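Local coordinates for protein YghZ aldo-keto reductase (Escherichia coli, PDB 3N6Q) that probably reduces aldehydes and ketones to alcohols with NADPH, as other members of the aldo-keto reductase family do, at residues Thr144-Thr149 against Gln176-Leu181; Thr149-Ala154 against Arg183-Pro188; His138-Asn143 against Ser168-Glu173. All blocks are in the same frame, centred on the assembly; numbering follows the deposited sequence.

Contact 1: residues Thr144-Thr149 against Gln176-Leu181; sequences TPMEET and QKMVEL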
loop_
_atom_site.group_PDB
_atom_site.type_symbol
_atom_site.label_atom_id
_atom_site.label_comp_id
_atom_site.label_asym_id
_atom_site.label_seq_id
_atom_site.Cartn_x
_atom_site.Cartn_y
_atom_site.Cartn_z
ATOM N N THR B 144 -19.907 -10.568 13.633
ATOM C CA THR B 144 -18.685 -10.469 12.866
ATOM C C THR B 144 -17.581 -10.529 13.888
ATOM O O THR B 144 -17.637 -9.734 14.835
ATOM C CB THR B 144 -18.611 -9.051 12.176
ATOM O OG1 THR B 144 -19.672 -8.951 11.180
ATOM C CG2 THR B 144 -17.368 -8.888 11.428
ATOM N N PRO B 145 -16.537 -11.338 13.659
ATOM C CA PRO B 145 -15.410 -11.307 14.598
ATOM C C PRO B 145 -14.783 -9.925 14.637
ATOM O O PRO B 145 -14.597 -9.268 13.607
ATOM C CB PRO B 145 -14.405 -12.316 14.027
ATOM C CG PRO B 145 -15.013 -12.904 12.820
ATOM C CD PRO B 145 -16.268 -12.173 12.457
ATOM N N MET B 146 -14.365 -9.476 15.816
ATOM C CA MET B 146 -13.771 -8.144 15.830
ATOM C C MET B 146 -12.455 -8.092 15.094
ATOM O O MET B 146 -11.997 -7.018 14.663
ATOM C CB MET B 146 -13.621 -7.673 17.307
ATOM C CG MET B 146 -14.972 -7.373 17.945
ATOM S SD MET B 146 -14.626 -6.590 19.593
ATOM C CE MET B 146 -14.523 -8.099 20.533
ATOM N N GLU B 147 -11.832 -9.244 14.845
ATOM C CA GLU B 147 -10.609 -9.198 14.068
ATOM C C GLU B 147 -10.928 -8.682 12.603
ATOM O O GLU B 147 -10.113 -7.993 11.959
ATOM C CB GLU B 147 -10.063 -10.599 13.916
ATOM C CG GLU B 147 -9.424 -11.145 15.202
ATOM C CD GLU B 147 -10.432 -11.704 16.251
ATOM O OE1 GLU B 147 -11.677 -11.845 16.042
ATOM O OE2 GLU B 147 -9.914 -12.007 17.355
ATOM N N GLU B 148 -12.062 -9.111 12.104
ATOM C CA GLU B 148 -12.500 -8.683 10.737
ATOM C C GLU B 148 -12.811 -7.178 10.729
ATOM O O GLU B 148 -12.373 -6.447 9.849
ATOM C CB GLU B 148 -13.717 -9.494 10.291
ATOM C CG GLU B 148 -14.214 -9.011 8.847
ATOM C CD GLU B 148 -15.268 -9.938 8.231
ATOM O OE1 GLU B 148 -15.385 -11.104 8.660
ATOM O OE2 GLU B 148 -16.029 -9.479 7.354
ATOM N N THR B 149 -13.615 -6.722 11.696
ATOM C CA THR B 149 -13.918 -5.306 11.801
ATOM C C THR B 149 -12.622 -4.496 11.968
ATOM O O THR B 149 -12.426 -3.484 11.264
ATOM C CB THR B 149 -14.874 -5.079 12.966
ATOM O OG1 THR B 149 -16.064 -5.861 12.751
ATOM C CG2 THR B 149 -15.266 -3.598 13.078
ATOM N N GLN B 176 -11.478 -2.788 24.827
ATOM C CA GLN B 176 -10.141 -3.268 25.067
ATOM C C GLN B 176 -9.638 -4.248 23.978
ATOM O O GLN B 176 -8.468 -4.171 23.563
ATOM C CB GLN B 176 -10.054 -3.909 26.471
ATOM C CG GLN B 176 -8.701 -4.573 26.751
ATOM C CD GLN B 176 -7.672 -3.548 27.072
ATOM O OE1 GLN B 176 -7.968 -2.566 27.754
ATOM N NE2 GLN B 176 -6.425 -3.791 26.655
ATOM N N LYS B 177 -10.518 -5.139 23.534
ATOM C CA LYS B 177 -10.150 -6.050 22.463
ATOM C C LYS B 177 -9.800 -5.248 21.182
ATOM O O LYS B 177 -8.837 -5.576 20.480
ATOM C CB LYS B 177 -11.301 -7.044 22.211
ATOM C CG LYS B 177 -10.945 -8.131 21.162
ATOM C CD LYS B 177 -9.597 -8.790 21.490
ATOM C CE LYS B 177 -9.493 -10.133 20.772
ATOM N NZ LYS B 177 -8.181 -10.803 21.023
ATOM N N MET B 178 -10.618 -4.256 20.843
ATOM C CA MET B 178 -10.348 -3.510 19.574
ATOM C C MET B 178 -9.021 -2.797 19.665
ATOM O O MET B 178 -8.275 -2.671 18.693
ATOM C CB MET B 178 -11.463 -2.492 19.255
ATOM C CG MET B 178 -12.846 -3.114 19.011
ATOM S SD MET B 178 -12.790 -4.028 17.371
ATOM C CE MET B 178 -11.943 -2.696 16.470
ATOM N N VAL B 179 -8.692 -2.280 20.862
ATOM C CA VAL B 179 -7.402 -1.625 21.031
ATOM C C VAL B 179 -6.288 -2.581 20.745
ATOM O O VAL B 179 -5.309 -2.221 20.036
ATOM C CB VAL B 179 -7.217 -1.076 22.501
ATOM C CG1 VAL B 179 -5.755 -0.681 22.717
ATOM C CG2 VAL B 179 -8.158 0.085 22.713
ATOM N N GLU B 180 -6.393 -3.797 21.309
ATOM C CA GLU B 180 -5.322 -4.786 21.127
ATOM C C GLU B 180 -5.246 -5.194 19.642
ATOM O O GLU B 180 -4.133 -5.402 19.093
ATOM C CB GLU B 180 -5.593 -6.032 22.011
ATOM C CG GLU B 180 -5.544 -5.643 23.525
ATOM C CD GLU B 180 -6.127 -6.691 24.513
ATOM O OE1 GLU B 180 -6.777 -7.682 24.092
ATOM O OE2 GLU B 180 -6.043 -6.441 25.750
ATOM N N LEU B 181 -6.419 -5.391 19.037
ATOM C CA LEU B 181 -6.466 -5.829 17.616
ATOM C C LEU B 181 -5.866 -4.774 16.694
ATOM O O LEU B 181 -4.962 -5.071 15.891
ATOM C CB LEU B 181 -7.894 -6.215 17.190
ATOM C CG LEU B 181 -8.410 -7.533 17.788
ATOM C CD1 LEU B 181 -9.875 -7.664 17.424
ATOM C CD2 LEU B 181 -7.554 -8.784 17.339
HETATM O O HOH W 1 -7.508 -12.153 18.309
#
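M146 lies across helix 172-183 and touches three of its side chains: K177, M178 and L181. The first turn of helix 146-158 packs here against its neighbour, with P145 at the N-cap position. The tight side is apolar. M146 CB is 3.7 Å from M178 SD and equally near L181 CD1. The same methyl, L181 CD1, also presses on the backbone, 3.5 Å from M146 C. The M146 chain leaves CB extended and then bends at chi3, -88°. That bend brings the terminal methyl over the lysine, with M146 CE 3.6 Å from K177 CG. M178 is bent at both chi2 and chi3, and its CG and SD lie beside M146 SD. Behind them, M178 and L181 also reach A150 of helix 146-158.

The other side is looser and faces solvent. E147 starts away from the partner helix and folds back at chi2. Its CG meets L181 CD2 at 3.7 Å. Its carboxylate does not pair directly with the lysine, since E147 OE2 and K177 NZ are 4.2 Å apart. A water joins them instead. It donates to E147 OE2 at 2.6 Å and accepts from K177 NZ at 3.1 Å. No direct hydrogen bond crosses the contact. The two helices are therefore held here by thioether and methyl packing, and the opposite charges at the rim probably add a weaker, water-mediated attraction.

Contact 2: residues Thr149-Ala154 against Arg183-Pro188; sequences TASALA and REWKIP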
loop_
_atom_site.group_PDB
_atom_site.type_symbol
_atom_site.label_atom_id
_atom_site.label_comp_id
_atom_site.label_asym_id
_atom_site.label_seq_id
_atom_site.Cartn_x
_atom_site.Cartn_y
_atom_site.Cartn_z
ATOM N N THR B 149 -13.615 -6.722 11.696
ATOM C CA THR B 149 -13.918 -5.306 11.801
ATOM C C THR B 149 -12.622 -4.496 11.968
ATOM O O THR B 149 -12.426 -3.484 11.264
ATOM C CB THR B 149 -14.874 -5.079 12.966
ATOM O OG1 THR B 149 -16.064 -5.861 12.751
ATOM C CG2 THR B 149 -15.266 -3.598 13.078
ATOM N N ALA B 150 -11.711 -4.942 12.870
ATOM C CA ALA B 150 -10.429 -4.217 13.060
ATOM C C ALA B 150 -9.600 -4.138 11.819
ATOM O O ALA B 150 -8.937 -3.127 11.593
ATOM C CB ALA B 150 -9.594 -4.810 14.242
ATOM N N SER B 151 -9.518 -5.257 11.073
ATOM C CA SER B 151 -8.736 -5.330 9.835
ATOM C C SER B 151 -9.302 -4.359 8.821
ATOM O O SER B 151 -8.554 -3.701 8.086
ATOM C CB SER B 151 -8.792 -6.731 9.179
ATOM O OG SER B 151 -7.975 -6.734 8.000
ATOM N N ALA B 152 -10.624 -4.299 8.781
ATOM C CA ALA B 152 -11.292 -3.298 7.874
ATOM C C ALA B 152 -10.878 -1.847 8.230
ATOM O O ALA B 152 -10.519 -1.043 7.360
ATOM C CB ALA B 152 -12.810 -3.449 7.911
ATOM N N LEU B 153 -11.023 -1.484 9.493
ATOM C CA LEU B 153 -10.529 -0.177 9.937
ATOM C C LEU B 153 -9.049 0.000 9.575
ATOM O O LEU B 153 -8.678 1.094 9.097
ATOM C CB LEU B 153 -10.728 -0.008 11.470
ATOM C CG LEU B 153 -12.168 -0.088 11.903
ATOM C CD1 LEU B 153 -12.198 -0.012 13.503
ATOM C CD2 LEU B 153 -13.002 1.049 11.293
ATOM N N ALA B 154 -8.205 -1.030 9.773
ATOM C CA ALA B 154 -6.786 -0.901 9.447
ATOM C C ALA B 154 -6.556 -0.638 7.964
ATOM O O ALA B 154 -5.700 0.144 7.596
ATOM C CB ALA B 154 -5.980 -2.106 9.892
ATOM N N ARG B 183 -3.740 -2.555 17.618
ATOM C CA ARG B 183 -2.293 -2.462 17.890
ATOM C C ARG B 183 -1.482 -3.506 17.097
ATOM O O ARG B 183 -0.313 -3.273 16.753
ATOM C CB ARG B 183 -2.020 -2.630 19.398
ATOM C CG ARG B 183 -0.531 -2.738 19.740
ATOM C CD ARG B 183 -0.451 -2.908 21.258
ATOM N NE ARG B 183 -0.990 -1.700 21.886
ATOM C CZ ARG B 183 -1.949 -1.647 22.809
ATOM N NH1 ARG B 183 -2.514 -2.768 23.299
ATOM N NH2 ARG B 183 -2.332 -0.438 23.241
ATOM N N GLU B 184 -2.111 -4.625 16.701
ATOM C CA GLU B 184 -1.358 -5.585 15.865
ATOM C C GLU B 184 -0.999 -4.998 14.507
ATOM O O GLU B 184 -0.093 -5.514 13.827
ATOM C CB GLU B 184 -2.116 -6.912 15.703
ATOM C CG GLU B 184 -2.387 -7.621 17.051
ATOM C CD GLU B 184 -3.336 -8.816 16.925
ATOM O OE1 GLU B 184 -3.736 -9.151 15.780
ATOM O OE2 GLU B 184 -3.710 -9.410 17.972
ATOM N N TRP B 185 -1.776 -3.980 14.077
ATOM C CA TRP B 185 -1.540 -3.253 12.819
ATOM C C TRP B 185 -0.755 -1.962 13.057
ATOM O O TRP B 185 -0.553 -1.155 12.136
ATOM C CB TRP B 185 -2.901 -2.902 12.214
ATOM C CG TRP B 185 -3.722 -4.092 11.758
ATOM C CD1 TRP B 185 -4.840 -4.609 12.350
ATOM C CD2 TRP B 185 -3.555 -4.794 10.527
ATOM N NE1 TRP B 185 -5.320 -5.659 11.603
ATOM C CE2 TRP B 185 -4.545 -5.777 10.469
ATOM C CE3 TRP B 185 -2.610 -4.714 9.508
ATOM C CZ2 TRP B 185 -4.669 -6.647 9.387
ATOM C CZ3 TRP B 185 -2.694 -5.625 8.445
ATOM C CH2 TRP B 185 -3.708 -6.576 8.403
ATOM N N LYS B 186 -0.262 -1.807 14.289
ATOM C CA LYS B 186 0.396 -0.592 14.735
ATOM C C LYS B 186 -0.472 0.656 14.564
ATOM O O LYS B 186 0.030 1.735 14.195
ATOM C CB LYS B 186 1.745 -0.424 14.035
ATOM C CG LYS B 186 2.744 -1.589 14.383
ATOM C CD LYS B 186 4.065 -1.489 13.560
ATOM C CE LYS B 186 4.909 -0.355 14.084
ATOM N NZ LYS B 186 5.140 -0.498 15.552
ATOM N N ILE B 187 -1.766 0.518 14.844
ATOM C CA ILE B 187 -2.667 1.646 14.774
ATOM C C ILE B 187 -3.293 1.818 16.170
ATOM O O ILE B 187 -3.813 0.848 16.732
ATOM C CB ILE B 187 -3.794 1.325 13.750
ATOM C CG1 ILE B 187 -3.163 1.276 12.349
ATOM C CG2 ILE B 187 -4.938 2.396 13.844
ATOM C CD1 ILE B 187 -4.139 0.746 11.316
ATOM N N PRO B 188 -3.202 3.034 16.746
ATOM C CA PRO B 188 -3.911 3.244 18.025
ATOM C C PRO B 188 -5.364 3.557 17.792
ATOM O O PRO B 188 -5.675 4.365 16.895
ATOM C CB PRO B 188 -3.216 4.491 18.637
ATOM C CG PRO B 188 -2.596 5.267 17.454
ATOM C CD PRO B 188 -2.436 4.223 16.282
#
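A Schellman motif ends helix 172-183, and the residues around it pack on helix 146-158. K186, with positive phi, is the C-prime residue. K186 N bonds R183 O, and I187 N bonds L182 O. The same residues form a type I turn from R183 to K186. W185, within the turn, and I187, just after it, both point toward helix 146-158.

The main contact is a CH-pi interaction. The methyl of A154 sits over one face of the indole. A154 CB is 3.6 Å from the centroid of the five-membered ring of W185, and the approach is 13° off the ring normal. The nearest ring atom is W185 CG, 3.5 Å from A154 CB. W185 has CG anti to its carbonyl carbon, chi1 -66°, and this lays the ring along the helix from A154 back to S151. There W185 NE1 comes within 3.9 Å of S151 CA.

I187 closes on A154 from another side. Its CD1 lies 3.6 Å from A154 CA and 3.7 Å from A154 CB. The indole and the isoleucine tip thus meet the alanine on adjacent sides. No hydrogen bond links the two segments.

Outside the contact, K186 of a second subunit makes a cation-pi interaction with W185 and a salt bridge with E184. Within the chain, W185 also touches Q158 and I187 touches V157, one turn further along helix 146-158. The loop lies between helix 172-183 and strand 191-193, and A150 and L153 extend the packing onto helix 172-183.

Contact 3: residues His138-Asn143 against Ser168-Glu173; sequences HRVDEN and SSYSPE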
loop_
_atom_site.group_PDB
_atom_site.type_symbol
_atom_site.label_atom_id
_atom_site.label_comp_id
_atom_site.label_asym_id
_atom_site.label_seq_id
_atom_site.Cartn_x
_atom_site.Cartn_y
_atom_site.Cartn_z
ATOM N N HIS B 138 -19.665 1.963 13.877
ATOM C CA HIS B 138 -20.783 2.750 14.516
ATOM C C HIS B 138 -21.419 2.009 15.710
ATOM O O HIS B 138 -22.092 2.610 16.586
ATOM C CB HIS B 138 -21.873 3.074 13.468
ATOM C CG HIS B 138 -22.651 4.319 13.771
ATOM N ND1 HIS B 138 -23.468 4.930 12.835
ATOM C CD2 HIS B 138 -22.854 4.979 14.940
ATOM C CE1 HIS B 138 -24.135 5.918 13.410
ATOM N NE2 HIS B 138 -23.758 5.990 14.682
ATOM N N ARG B 139 -21.246 0.697 15.734
ATOM C CA ARG B 139 -21.848 -0.151 16.782
ATOM C C ARG B 139 -21.215 -1.504 16.797
ATOM O O ARG B 139 -20.523 -1.924 15.838
ATOM C CB ARG B 139 -23.368 -0.272 16.660
ATOM C CG ARG B 139 -23.855 -0.928 15.298
ATOM C CD ARG B 139 -25.157 -1.767 15.498
ATOM N NE ARG B 139 -25.824 -2.016 14.208
ATOM C CZ ARG B 139 -27.136 -2.273 14.023
ATOM N NH1 ARG B 139 -27.964 -2.430 15.066
ATOM N NH2 ARG B 139 -27.630 -2.397 12.773
ATOM N N VAL B 140 -21.501 -2.260 17.851
ATOM C CA VAL B 140 -21.037 -3.652 17.885
ATOM C C VAL B 140 -21.867 -4.560 16.943
ATOM O O VAL B 140 -23.096 -4.539 16.995
ATOM C CB VAL B 140 -21.140 -4.176 19.362
ATOM C CG1 VAL B 140 -20.898 -5.727 19.452
ATOM C CG2 VAL B 140 -20.145 -3.415 20.222
ATOM N N ASP B 141 -21.194 -5.432 16.189
ATOM C CA ASP B 141 -21.875 -6.543 15.489
ATOM C C ASP B 141 -21.402 -7.840 16.143
ATOM O O ASP B 141 -20.252 -8.225 15.961
ATOM C CB ASP B 141 -21.435 -6.546 14.022
ATOM C CG ASP B 141 -22.093 -7.655 13.205
ATOM O OD1 ASP B 141 -22.903 -8.394 13.793
ATOM O OD2 ASP B 141 -21.823 -7.729 11.952
ATOM N N GLU B 142 -22.278 -8.493 16.905
ATOM C CA GLU B 142 -21.857 -9.749 17.632
ATOM C C GLU B 142 -21.563 -10.902 16.672
ATOM O O GLU B 142 -20.868 -11.889 17.003
ATOM C CB GLU B 142 -22.949 -10.161 18.607
ATOM C CG GLU B 142 -23.002 -9.225 19.800
ATOM C CD GLU B 142 -23.939 -9.715 20.915
ATOM O OE1 GLU B 142 -24.480 -10.849 20.810
ATOM O OE2 GLU B 142 -24.094 -8.959 21.904
ATOM N N ASN B 143 -22.024 -10.731 15.442
ATOM C CA ASN B 143 -21.887 -11.792 14.440
ATOM C C ASN B 143 -20.692 -11.638 13.491
ATOM O O ASN B 143 -20.463 -12.482 12.612
ATOM C CB ASN B 143 -23.238 -11.928 13.687
ATOM C CG ASN B 143 -24.370 -12.399 14.594
ATOM O OD1 ASN B 143 -24.214 -13.351 15.365
ATOM N ND2 ASN B 143 -25.494 -11.728 14.522
ATOM N N SER B 168 -17.822 3.230 18.307
ATOM C CA SER B 168 -18.996 3.805 18.982
ATOM C C SER B 168 -19.851 2.728 19.623
ATOM O O SER B 168 -20.148 1.724 19.015
ATOM C CB SER B 168 -19.844 4.668 17.998
ATOM O OG SER B 168 -20.899 5.310 18.700
ATOM N N SER B 169 -20.150 2.933 20.911
ATOM C CA SER B 169 -21.005 2.064 21.705
ATOM C C SER B 169 -20.513 0.637 21.906
ATOM O O SER B 169 -21.306 -0.305 21.981
ATOM C CB SER B 169 -22.469 2.168 21.297
ATOM O OG SER B 169 -22.861 3.557 21.118
ATOM N N TYR B 170 -19.204 0.493 22.089
ATOM C CA TYR B 170 -18.581 -0.786 22.421
ATOM C C TYR B 170 -18.455 -0.812 23.930
ATOM O O TYR B 170 -18.028 0.166 24.514
ATOM C CB TYR B 170 -17.190 -0.873 21.812
ATOM C CG TYR B 170 -17.232 -1.333 20.356
ATOM C CD1 TYR B 170 -17.904 -0.564 19.390
ATOM C CD2 TYR B 170 -16.483 -2.423 19.957
ATOM C CE1 TYR B 170 -17.934 -0.977 18.014
ATOM C CE2 TYR B 170 -16.444 -2.809 18.615
ATOM C CZ TYR B 170 -17.146 -2.069 17.660
ATOM O OH TYR B 170 -17.069 -2.526 16.357
ATOM N N SER B 171 -18.812 -1.940 24.539
ATOM C CA SER B 171 -18.478 -2.149 25.973
ATOM C C SER B 171 -16.988 -1.965 26.304
ATOM O O SER B 171 -16.103 -2.031 25.435
ATOM C CB SER B 171 -18.928 -3.555 26.388
ATOM O OG SER B 171 -18.092 -4.515 25.719
ATOM N N PRO B 172 -16.667 -1.814 27.616
ATOM C CA PRO B 172 -15.262 -1.833 28.011
ATOM C C PRO B 172 -14.457 -3.019 27.468
ATOM O O PRO B 172 -13.328 -2.834 26.980
ATOM C CB PRO B 172 -15.309 -1.818 29.573
ATOM C CG PRO B 172 -16.672 -1.293 29.927
ATOM C CD PRO B 172 -17.610 -1.662 28.760
ATOM N N GLU B 173 -14.978 -4.235 27.622
ATOM C CA GLU B 173 -14.238 -5.438 27.245
ATOM C C GLU B 173 -14.018 -5.433 25.714
ATOM O O GLU B 173 -12.917 -5.724 25.248
ATOM C CB GLU B 173 -15.078 -6.662 27.636
ATOM C CG GLU B 173 -15.334 -6.797 29.176
ATOM C CD GLU B 173 -16.308 -5.737 29.812
ATOM O OE1 GLU B 173 -17.256 -5.192 29.142
ATOM O OE2 GLU B 173 -16.122 -5.499 31.044
HETATM O O HOH W 2 -23.677 3.311 18.519
HETATM O O HOH W 3 -23.133 -1.243 20.036
HETATM O O HOH W 4 -18.152 -5.233 16.464
#
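This is a loop-to-loop contact beyond the C-terminal ends of two neighbouring parallel strands, 132-137 and 162-168. Each loop leads from its strand to the next helix. The centre of the contact is a CH-pi interaction. V140 CG2 lies 3.6 Å from the centroid of the Y170 ring, 13° off the ring normal, and so meets the middle of one face. In V140, CG2 is anti to the carbonyl carbon while CG1 is anti to the backbone N (chi1 170°), which puts CG2 on the ring. R139 O approaches the same ring obliquely, 3.5 Å from Y170 CE1.

Nearer the strands the backbones come together without a direct N-H bond. R139 CA makes a CH...O contact with S168 O at 3.4 Å. H138 O and S168 O are both acceptors and do not bond each other.

Waters join the polar atoms. One donates to H138 O at 2.6 Å and also bonds S169 OG. Another accepts from V140 N and donates to S169 O at 2.8 Å. A third accepts from D141 N and bonds Y170 OH, which has a further hydrogen bond with S137. S168 OG is bonded to Q193 O on the next strand.

The ends of the segments carry local turns. D141 OD1 accepts from N143 N in an Asx turn, and S171 is the N-cap of helix 172-183, its OG bonded to R174 N. Neighbouring beta-alpha loops meeting at the C-terminal rim of a parallel barrel are typical of the TIM-barrel fold, in which this rim carries the active site.

Overall arrangement
All three contacts join two consecutive beta-alpha units of the TIM barrel. Along the chain, 138-143, 144-149 and 149-154 come first, followed by 168-173, 176-181 and 183-188, so each contact pairs parts in the same order. Contact 3 is at the loops after the strands. Contact 1 is at the start of helix 146-158, and contact 2 is further along it. Centres of contacts 1 and 2 are about 8 Å apart, of contacts 1 and 3 about 10 Å, and of contacts 2 and 3 about 15 Å. M178 touches both Y170 and A150. Packing thus runs from the barrel rim along both helices to a turn that meets two other subunits through salt bridges and cation-pi contacts.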